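Local coordinates for SWD1-like protein (Myceliophthora thermophila, PDB 6E29) that probably serves as the WD40 beta-propeller subunit of a COMPASS complex, which methylates histone H3, at residues G37-S42 with V49-L54; L296-R301 with R308-P313. All blocks are in the same frame, centred on the assembly; numbering follows the deposited sequence.

Contact 1. Residues G37-S42 with V49-L54; sequences GDFLAS and VVIWDL
Trp52 and Leu40 face each other as a hydrogen-bonded antiparallel pair, and Trp52 N reaches Leu40 O at 2.7 Å in a nearly straight bond (174°). The ladder repeats at Ser42 and Val50, with Ser42 N to Val50 O and Val50 N to Ser42 O both 2.7 Å. Beyond the last bridge Leu54 N still reaches Asp38 O, from above the carbonyl plane; that oxygen also accepts from a water, 2.6 Å away, which donates its other proton to Asp53 OD2, an atom that accepts from Glu55 N as well. Leu54 CD2 packs on Leu40 CB (3.9 Å), while Leu54 CD1 lies against Gly37 O (3.3 Å).

On the face of Leu40 and Trp52 the indole turns its edge to the neighbouring strand: Trp52 NE1 lies 3.6 Å from Ser42 CB, while Val50 CG1 sits over one face near the rim. Chi1 of Ser42 (179°) swings OG away from the indole edge, to a hydrogen bond with Ser28 OG. The other face is apolar inside, where Ile51 CD1 meets Ala41 CB, and Ile51 CG2 touches Phe39 CD1 at 3.8 Å. Further out Phe39 crosses Asp53, ring and carboxylate planes 55° apart.

Asn34 bonds Asp38 OD1 through ND2 and Phe39 N through OD1 at the start of strand 39-44, and Leu82 covers Ala41 and Ile51. Five backbone bonds carry the pairing, three of them short, with one buried cost: Trp52 NE1 has no hydrogen-bond partner in the model.

Contact 2. Residues L296-R301 with R308-P313; sequences LYIWER and RMLEGP
The hairpin of strands 296-300 and 306-310 forms the outer half of a four-stranded propeller blade, and Tyr297 and Met309 pair across it in a Met-aromatic contact. The two lie side by side and point the same way from a non-hydrogen-bonded antiparallel position. Met309 CG stands over one face of the phenol, 4.0 Å from the centroid of the Tyr297 ring and only 16° off its normal, a CH-pi contact. The sulfur sits more obliquely, Met309 SD being 4.6 Å from the centroid of the Tyr297 ring and 39° off its normal. Met309 CG is anti to the backbone N (chi1 -174°) and the thioether stays extended at chi2, which carries Met309 SD out to 3.8 Å from Tyr297 OH; the bend at chi3 then returns the methyl, and Met309 CE comes to 3.8 Å from Tyr297 CE2.

Backbone bonds flank this pair. Leu296 and Leu310 exchange two, the shorter from Leu310 N to Leu296 O at 2.7 Å. Ile298 and Arg308 exchange two more, of which Arg308 N to Ile298 O is longer, at 3.2 Å. On the face opposite the tyrosine, Ile298 CD1 meets Leu310 CD1 at 4.0 Å, the two side chains crossing at a slant. Leu310 CD2 also lies over the centre of the Arg308 guanidinium, 3.8 Å above its plane.

Strand 285-290 pairs with the inner side of 296-300, bonding Tyr297 through Ala288. Trp274 of strand 274-279 meets the Tyr297 ring edge-to-face, while Trp342 of strand 339-343, in the next blade, packs on Leu296 and Leu310.

Both contacts are antiparallel hairpin pairings within seven-bladed propeller architecture, but they join different strands of their blades: contact 1 pairs the second and third, contact 2 the third and the outermost fourth. Contact 1 buries 540 Å² and contact 2 368 Å², a difference that follows the longer overlap of contact 1, four bridges and Leu54 against three bridges. Both mix buried and more exposed residues, with Met309 exposed on the outer strand of contact 2. Water and a carboxylate mark the end of contact 1; a sulfur-aromatic pair and an arginine with a leucine methyl over one face of its guanidinium mark contact 2. Their centres lie 23 Å apart, and the two do not touch.

Contact 1. Residues G37-S42 with V49-L54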
ATOM      1  N   GLY B  37      12.663  11.891   4.399  1.00 34.78           N
ATOM      2  CA  GLY B  37      11.628  12.848   4.659  1.00 28.25           C
ATOM      3  C   GLY B  37      11.913  14.225   4.104  1.00 37.57           C
ATOM      4  O   GLY B  37      11.279  15.180   4.534  1.00 29.37           O
ATOM      5  N   ASP B  38      12.884  14.373   3.185  1.00 30.36           N
ATOM      6  CA  ASP B  38      13.112  15.694   2.583  1.00 35.29           C
ATOM      7  C   ASP B  38      12.395  15.869   1.252  1.00 38.07           C
ATOM      8  O   ASP B  38      12.445  16.963   0.654  1.00 29.89           O
ATOM      9  CB  ASP B  38      14.620  15.960   2.428  1.00 30.31           C
ATOM     10  CG  ASP B  38      15.380  14.805   1.818  1.00 48.80           C
ATOM     11  OD1 ASP B  38      14.787  13.727   1.535  1.00 39.15           O
ATOM     12  OD2 ASP B  38      16.615  14.977   1.649  1.00 38.77           O
ATOM     13  N   PHE B  39      11.737  14.824   0.761  1.00 26.26           N
ATOM     14  CA  PHE B  39      11.043  14.868  -0.516  1.00 25.55           C
ATOM     15  C   PHE B  39       9.715  14.118  -0.425  1.00 32.76           C
ATOM     16  O   PHE B  39       9.568  13.138   0.316  1.00 28.35           O
ATOM     17  CB  PHE B  39      11.888  14.249  -1.673  1.00 29.56           C
ATOM     18  CG  PHE B  39      13.049  15.056  -2.079  1.00 30.69           C
ATOM     19  CD1 PHE B  39      12.890  16.101  -2.961  1.00 33.15           C
ATOM     20  CD2 PHE B  39      14.321  14.789  -1.575  1.00 39.36           C
ATOM     21  CE1 PHE B  39      13.996  16.867  -3.352  1.00 46.02           C
ATOM     22  CE2 PHE B  39      15.432  15.581  -1.959  1.00 38.22           C
ATOM     23  CZ  PHE B  39      15.252  16.595  -2.833  1.00 36.70           C
ATOM     24  N   LEU B  40       8.751  14.581  -1.217  1.00 26.73           N
ATOM     25  CA  LEU B  40       7.429  13.971  -1.276  1.00 27.78           C
ATOM     26  C   LEU B  40       7.096  13.726  -2.729  1.00 31.17           C
ATOM     27  O   LEU B  40       7.298  14.604  -3.575  1.00 34.94           O
ATOM     28  CB  LEU B  40       6.370  14.864  -0.638  1.00 30.72           C
ATOM     29  CG  LEU B  40       4.936  14.376  -0.832  1.00 34.18           C
ATOM     30  CD1 LEU B  40       4.648  13.213   0.125  1.00 27.69           C
ATOM     31  CD2 LEU B  40       3.990  15.548  -0.608  1.00 36.64           C
ATOM     32  N   ALA B  41       6.657  12.512  -3.042  1.00 25.06           N
ATOM     33  CA  ALA B  41       6.204  12.233  -4.377  1.00 22.66           C
ATOM     34  C   ALA B  41       4.691  12.294  -4.430  1.00 32.30           C
ATOM     35  O   ALA B  41       4.012  11.882  -3.489  1.00 31.53           O
ATOM     36  CB  ALA B  41       6.669  10.848  -4.824  1.00 26.81           C
ATOM     37  N   SER B  42       4.181  12.812  -5.521  1.00 28.89           N
ATOM     38  CA  SER B  42       2.753  12.914  -5.773  1.00 34.75           C
ATOM     39  C   SER B  42       2.452  12.293  -7.135  1.00 35.27           C
ATOM     40  O   SER B  42       3.200  12.486  -8.092  1.00 35.51           O
ATOM     41  CB  SER B  42       2.314  14.402  -5.716  1.00 35.45           C
ATOM     42  OG  SER B  42       0.946  14.536  -5.987  1.00 57.70           O
ATOM     43  N   VAL B  49       3.908  12.221 -12.367  1.00 38.75           N
ATOM     44  CA  VAL B  49       4.431  12.096 -11.016  1.00 35.29           C
ATOM     45  C   VAL B  49       5.252  13.331 -10.684  1.00 36.08           C
ATOM     46  O   VAL B  49       6.046  13.784 -11.509  1.00 41.72           O
ATOM     47  CB  VAL B  49       5.282  10.828 -10.852  1.00 34.82           C
ATOM     48  CG1 VAL B  49       5.900  10.802  -9.429  1.00 38.67           C
ATOM     49  CG2 VAL B  49       4.384   9.600 -11.069  1.00 36.84           C
ATOM     50  N   VAL B  50       5.017  13.900  -9.495  1.00 37.55           N
ATOM     51  CA  VAL B  50       5.650  15.141  -9.077  1.00 35.41           C
ATOM     52  C   VAL B  50       6.507  14.873  -7.844  1.00 34.25           C
ATOM     53  O   VAL B  50       6.083  14.189  -6.908  1.00 36.26           O
ATOM     54  CB  VAL B  50       4.610  16.253  -8.815  1.00 50.23           C
ATOM     55  CG1 VAL B  50       5.306  17.558  -8.399  1.00 41.92           C
ATOM     56  CG2 VAL B  50       3.797  16.491 -10.077  1.00 46.44           C
ATOM     57  N   ILE B  51       7.729  15.370  -7.871  1.00 37.44           N
ATOM     58  CA  ILE B  51       8.656  15.276  -6.754  1.00 35.15           C
ATOM     59  C   ILE B  51       8.703  16.668  -6.136  1.00 36.43           C
ATOM     60  O   ILE B  51       9.157  17.609  -6.789  1.00 40.19           O
ATOM     61  CB  ILE B  51      10.053  14.848  -7.219  1.00 36.62           C
ATOM     62  CG1 ILE B  51       9.979  13.508  -7.998  1.00 36.56           C
ATOM     63  CG2 ILE B  51      11.022  14.872  -6.045  1.00 36.39           C
ATOM     64  CD1 ILE B  51       9.139  12.424  -7.228  1.00 34.16           C
ATOM     65  N   TRP B  52       8.217  16.803  -4.895  1.00 33.83           N
ATOM     66  CA  TRP B  52       8.241  18.080  -4.171  1.00 34.21           C
ATOM     67  C   TRP B  52       9.440  18.122  -3.239  1.00 34.51           C
ATOM     68  O   TRP B  52       9.641  17.207  -2.443  1.00 33.27           O
ATOM     69  CB  TRP B  52       6.978  18.260  -3.334  1.00 37.90           C
ATOM     70  CG  TRP B  52       5.721  18.253  -4.094  1.00 41.12           C
ATOM     71  CD1 TRP B  52       4.993  17.158  -4.502  1.00 45.54           C
ATOM     72  CD2 TRP B  52       4.994  19.402  -4.522  1.00 34.74           C
ATOM     73  NE1 TRP B  52       3.867  17.574  -5.185  1.00 36.35           N
ATOM     74  CE2 TRP B  52       3.832  18.942  -5.178  1.00 36.83           C
ATOM     75  CE3 TRP B  52       5.199  20.780  -4.390  1.00 41.84           C
ATOM     76  CZ2 TRP B  52       2.908  19.812  -5.729  1.00 37.69           C
ATOM     77  CZ3 TRP B  52       4.276  21.621  -4.907  1.00 42.41           C
ATOM     78  CH2 TRP B  52       3.146  21.138  -5.579  1.00 42.04           C
ATOM     79  N   ASP B  53      10.236  19.185  -3.342  1.00 38.69           N
ATOM     80  CA  ASP B  53      11.283  19.471  -2.372  1.00 46.40           C
ATOM     81  C   ASP B  53      10.628  20.052  -1.117  1.00 35.77           C
ATOM     82  O   ASP B  53      10.092  21.159  -1.165  1.00 39.94           O
ATOM     83  CB  ASP B  53      12.267  20.449  -3.005  1.00 49.82           C
ATOM     84  CG  ASP B  53      13.484  20.721  -2.151  1.00 55.63           C
ATOM     85  OD1 ASP B  53      14.589  20.866  -2.718  1.00 57.85           O
ATOM     86  OD2 ASP B  53      13.351  20.810  -0.917  1.00 49.06           O
ATOM     87  N   LEU B  54      10.700  19.329   0.021  1.00 40.74           N
ATOM     88  CA  LEU B  54       9.974  19.758   1.229  1.00 35.69           C
ATOM     89  C   LEU B  54      10.600  20.985   1.884  1.00 41.19           C
ATOM     90  O   LEU B  54       9.916  21.720   2.596  1.00 44.08           O
ATOM     91  CB  LEU B  54       9.875  18.612   2.246  1.00 36.22           C
ATOM     92  CG  LEU B  54       9.097  17.457   1.626  1.00 50.81           C
ATOM     93  CD1 LEU B  54       8.911  16.309   2.585  1.00 39.20           C
ATOM     94  CD2 LEU B  54       7.756  18.007   1.143  1.00 48.63           C
TER
HETATM   95  O   HOH W   1      14.217  18.911   0.440  1.00 43.18           O

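Contact 2. Residues L296-R301 with R308-P313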
ATOM      1  N   LEU B 296     -10.882  13.244   8.916  1.00 29.72           N
ATOM      2  CA  LEU B 296      -9.821  12.270   9.129  1.00 25.13           C
ATOM      3  C   LEU B 296      -9.856  11.858  10.589  1.00 26.41           C
ATOM      4  O   LEU B 296     -10.086  12.696  11.467  1.00 29.63           O
ATOM      5  CB  LEU B 296      -8.435  12.855   8.808  1.00 26.74           C
ATOM      6  CG  LEU B 296      -8.175  13.369   7.393  1.00 29.44           C
ATOM      7  CD1 LEU B 296      -6.779  13.967   7.370  1.00 37.61           C
ATOM      8  CD2 LEU B 296      -8.245  12.217   6.358  1.00 26.15           C
ATOM      9  N   TYR B 297      -9.623  10.574  10.854  1.00 25.09           N
ATOM     10  CA  TYR B 297      -9.647  10.057  12.210  1.00 20.94           C
ATOM     11  C   TYR B 297      -8.236   9.633  12.561  1.00 23.86           C
ATOM     12  O   TYR B 297      -7.560   9.036  11.725  1.00 24.75           O
ATOM     13  CB  TYR B 297     -10.595   8.854  12.334  1.00 24.31           C
ATOM     14  CG  TYR B 297     -12.062   9.316  12.266  1.00 30.38           C
ATOM     15  CD1 TYR B 297     -12.628   9.714  11.056  1.00 28.69           C
ATOM     16  CD2 TYR B 297     -12.863   9.344  13.406  1.00 41.48           C
ATOM     17  CE1 TYR B 297     -13.952  10.141  10.987  1.00 29.57           C
ATOM     18  CE2 TYR B 297     -14.200   9.761  13.341  1.00 46.77           C
ATOM     19  CZ  TYR B 297     -14.725  10.163  12.124  1.00 47.12           C
ATOM     20  OH  TYR B 297     -16.038  10.581  12.034  1.00 42.34           O
ATOM     21  N   ILE B 298      -7.823   9.887  13.812  1.00 25.87           N
ATOM     22  CA  ILE B 298      -6.512   9.433  14.300  1.00 22.19           C
ATOM     23  C   ILE B 298      -6.718   8.672  15.610  1.00 24.08           C
ATOM     24  O   ILE B 298      -7.302   9.207  16.559  1.00 26.87           O
ATOM     25  CB  ILE B 298      -5.546  10.608  14.500  1.00 24.07           C
ATOM     26  CG1 ILE B 298      -5.433  11.435  13.194  1.00 21.90           C
ATOM     27  CG2 ILE B 298      -4.188  10.104  14.909  1.00 23.76           C
ATOM     28  CD1 ILE B 298      -4.508  12.701  13.374  1.00 27.55           C
ATOM     29  N   TRP B 299      -6.284   7.414  15.642  1.00 23.28           N
ATOM     30  CA  TRP B 299      -6.275   6.599  16.857  1.00 23.62           C
ATOM     31  C   TRP B 299      -4.836   6.369  17.327  1.00 21.43           C
ATOM     32  O   TRP B 299      -3.882   6.440  16.538  1.00 23.19           O
ATOM     33  CB  TRP B 299      -6.926   5.244  16.615  1.00 27.31           C
ATOM     34  CG  TRP B 299      -8.334   5.264  16.188  1.00 31.72           C
ATOM     35  CD1 TRP B 299      -9.453   5.135  17.004  1.00 31.12           C
ATOM     36  CD2 TRP B 299      -8.825   5.314  14.838  1.00 26.98           C
ATOM     37  NE1 TRP B 299     -10.582   5.140  16.240  1.00 27.41           N
ATOM     38  CE2 TRP B 299     -10.239   5.243  14.911  1.00 27.38           C
ATOM     39  CE3 TRP B 299      -8.208   5.406  13.572  1.00 22.85           C
ATOM     40  CZ2 TRP B 299     -11.055   5.297  13.769  1.00 30.41           C
ATOM     41  CZ3 TRP B 299      -9.013   5.438  12.434  1.00 23.42           C
ATOM     42  CH2 TRP B 299     -10.427   5.375  12.539  1.00 29.29           C
ATOM     43  N   GLU B 300      -4.693   6.004  18.595  1.00 28.61           N
ATOM     44  CA  GLU B 300      -3.381   5.672  19.133  1.00 26.90           C
ATOM     45  C   GLU B 300      -3.331   4.180  19.438  1.00 30.07           C
ATOM     46  O   GLU B 300      -4.299   3.607  19.937  1.00 31.68           O
ATOM     47  CB  GLU B 300      -3.063   6.509  20.391  1.00 30.13           C
ATOM     48  CG  GLU B 300      -4.149   6.487  21.441  1.00 42.07           C
ATOM     49  CD  GLU B 300      -3.997   5.285  22.358  1.00 44.98           C
ATOM     50  OE1 GLU B 300      -2.823   4.848  22.548  1.00 44.98           O
ATOM     51  OE2 GLU B 300      -5.041   4.770  22.830  1.00 48.56           O
ATOM     52  N   ARG B 301      -2.208   3.551  19.126  1.00 29.41           N
ATOM     53  CA  ARG B 301      -2.059   2.093  19.223  1.00 30.12           C
ATOM     54  C   ARG B 301      -1.642   1.629  20.596  1.00 45.03           C
ATOM     55  O   ARG B 301      -1.626   0.418  20.845  1.00 46.97           O
ATOM     56  CB  ARG B 301      -0.991   1.606  18.269  1.00 40.38           C
ATOM     57  CG  ARG B 301      -1.414   1.542  16.873  1.00 32.92           C
ATOM     58  CD  ARG B 301      -0.352   0.838  16.059  1.00 29.90           C
ATOM     59  NE  ARG B 301       0.196  -0.337  16.733  1.00 33.62           N
ATOM     60  CZ  ARG B 301       1.465  -0.487  17.093  1.00 37.59           C
ATOM     61  NH1 ARG B 301       2.358   0.475  16.834  1.00 37.68           N
ATOM     62  NH2 ARG B 301       1.840  -1.597  17.733  1.00 43.00           N
ATOM     63  N   ARG B 308      -8.078  12.042  17.876  1.00 29.93           N
ATOM     64  CA  ARG B 308      -8.344  13.271  17.140  1.00 33.57           C
ATOM     65  C   ARG B 308      -9.272  12.972  15.984  1.00 36.27           C
ATOM     66  O   ARG B 308      -9.109  11.962  15.307  1.00 31.00           O
ATOM     67  CB  ARG B 308      -7.034  13.854  16.589  1.00 37.83           C
ATOM     68  CG  ARG B 308      -7.199  15.248  16.133  1.00 33.60           C
ATOM     69  CD  ARG B 308      -7.207  16.165  17.314  1.00 58.78           C
ATOM     70  NE  ARG B 308      -6.514  17.402  16.965  1.00 65.61           N
ATOM     71  CZ  ARG B 308      -7.116  18.538  16.621  1.00 54.38           C
ATOM     72  NH1 ARG B 308      -8.444  18.634  16.600  1.00 57.99           N
ATOM     73  NH2 ARG B 308      -6.367  19.585  16.297  1.00 61.74           N
ATOM     74  N   MET B 309     -10.220  13.868  15.738  1.00 33.64           N
ATOM     75  CA  MET B 309     -10.923  13.881  14.463  1.00 29.55           C
ATOM     76  C   MET B 309     -10.607  15.210  13.777  1.00 44.07           C
ATOM     77  O   MET B 309     -10.881  16.277  14.337  1.00 46.39           O
ATOM     78  CB  MET B 309     -12.422  13.724  14.693  1.00 37.81           C
ATOM     79  CG  MET B 309     -13.228  13.585  13.437  1.00 48.23           C
ATOM     80  SD  MET B 309     -14.974  13.735  13.851  1.00 70.46           S
ATOM     81  CE  MET B 309     -14.948  12.872  15.432  1.00 61.23           C
ATOM     82  N   LEU B 310     -10.038  15.158  12.573  1.00 30.39           N
ATOM     83  CA  LEU B 310      -9.698  16.390  11.838  1.00 30.92           C
ATOM     84  C   LEU B 310     -10.808  16.710  10.851  1.00 34.61           C
ATOM     85  O   LEU B 310     -11.283  15.825  10.152  1.00 35.19           O
ATOM     86  CB  LEU B 310      -8.372  16.237  11.088  1.00 33.19           C
ATOM     87  CG  LEU B 310      -7.203  15.905  11.999  1.00 26.17           C
ATOM     88  CD1 LEU B 310      -5.925  15.713  11.164  1.00 31.27           C
ATOM     89  CD2 LEU B 310      -7.063  16.954  13.149  1.00 26.80           C
ATOM     90  N   GLU B 311     -11.234  17.974  10.805  1.00 37.52           N
ATOM     91  CA  GLU B 311     -12.176  18.411   9.776  1.00 52.22           C
ATOM     92  C   GLU B 311     -11.496  19.127   8.608  1.00 59.28           C
ATOM     93  O   GLU B 311     -11.947  19.000   7.465  1.00 48.89           O
ATOM     94  CB  GLU B 311     -13.242  19.307  10.406  1.00 51.68           C
ATOM     95  CG  GLU B 311     -13.978  18.564  11.544  1.00 52.25           C
ATOM     96  CD  GLU B 311     -15.447  18.954  11.685  1.00 52.86           C
ATOM     97  OE1 GLU B 311     -15.869  19.332  12.800  1.00 58.27           O
ATOM     98  OE2 GLU B 311     -16.185  18.887  10.683  1.00 65.67           O
ATOM     99  N   GLY B 312     -10.393  19.836   8.855  1.00 43.97           N
ATOM    100  CA  GLY B 312      -9.659  20.500   7.801  1.00 42.26           C
ATOM    101  C   GLY B 312     -10.599  21.242   6.888  1.00 38.73           C
ATOM    102  O   GLY B 312     -11.504  21.931   7.352  1.00 41.97           O
ATOM    103  N   PRO B 313     -10.472  21.034   5.582  1.00 55.39           N
ATOM    104  CA  PRO B 313     -11.404  21.677   4.653  1.00 61.48           C
ATOM    105  C   PRO B 313     -12.749  20.968   4.523  1.00 54.41           C
ATOM    106  O   PRO B 313     -13.104  20.044   5.264  1.00 54.30           O
ATOM    107  CB  PRO B 313     -10.630  21.665   3.330  1.00 59.65           C
ATOM    108  CG  PRO B 313      -9.756  20.487   3.418  1.00 56.13           C
ATOM    109  CD  PRO B 313      -9.363  20.358   4.878  1.00 46.57           C
TER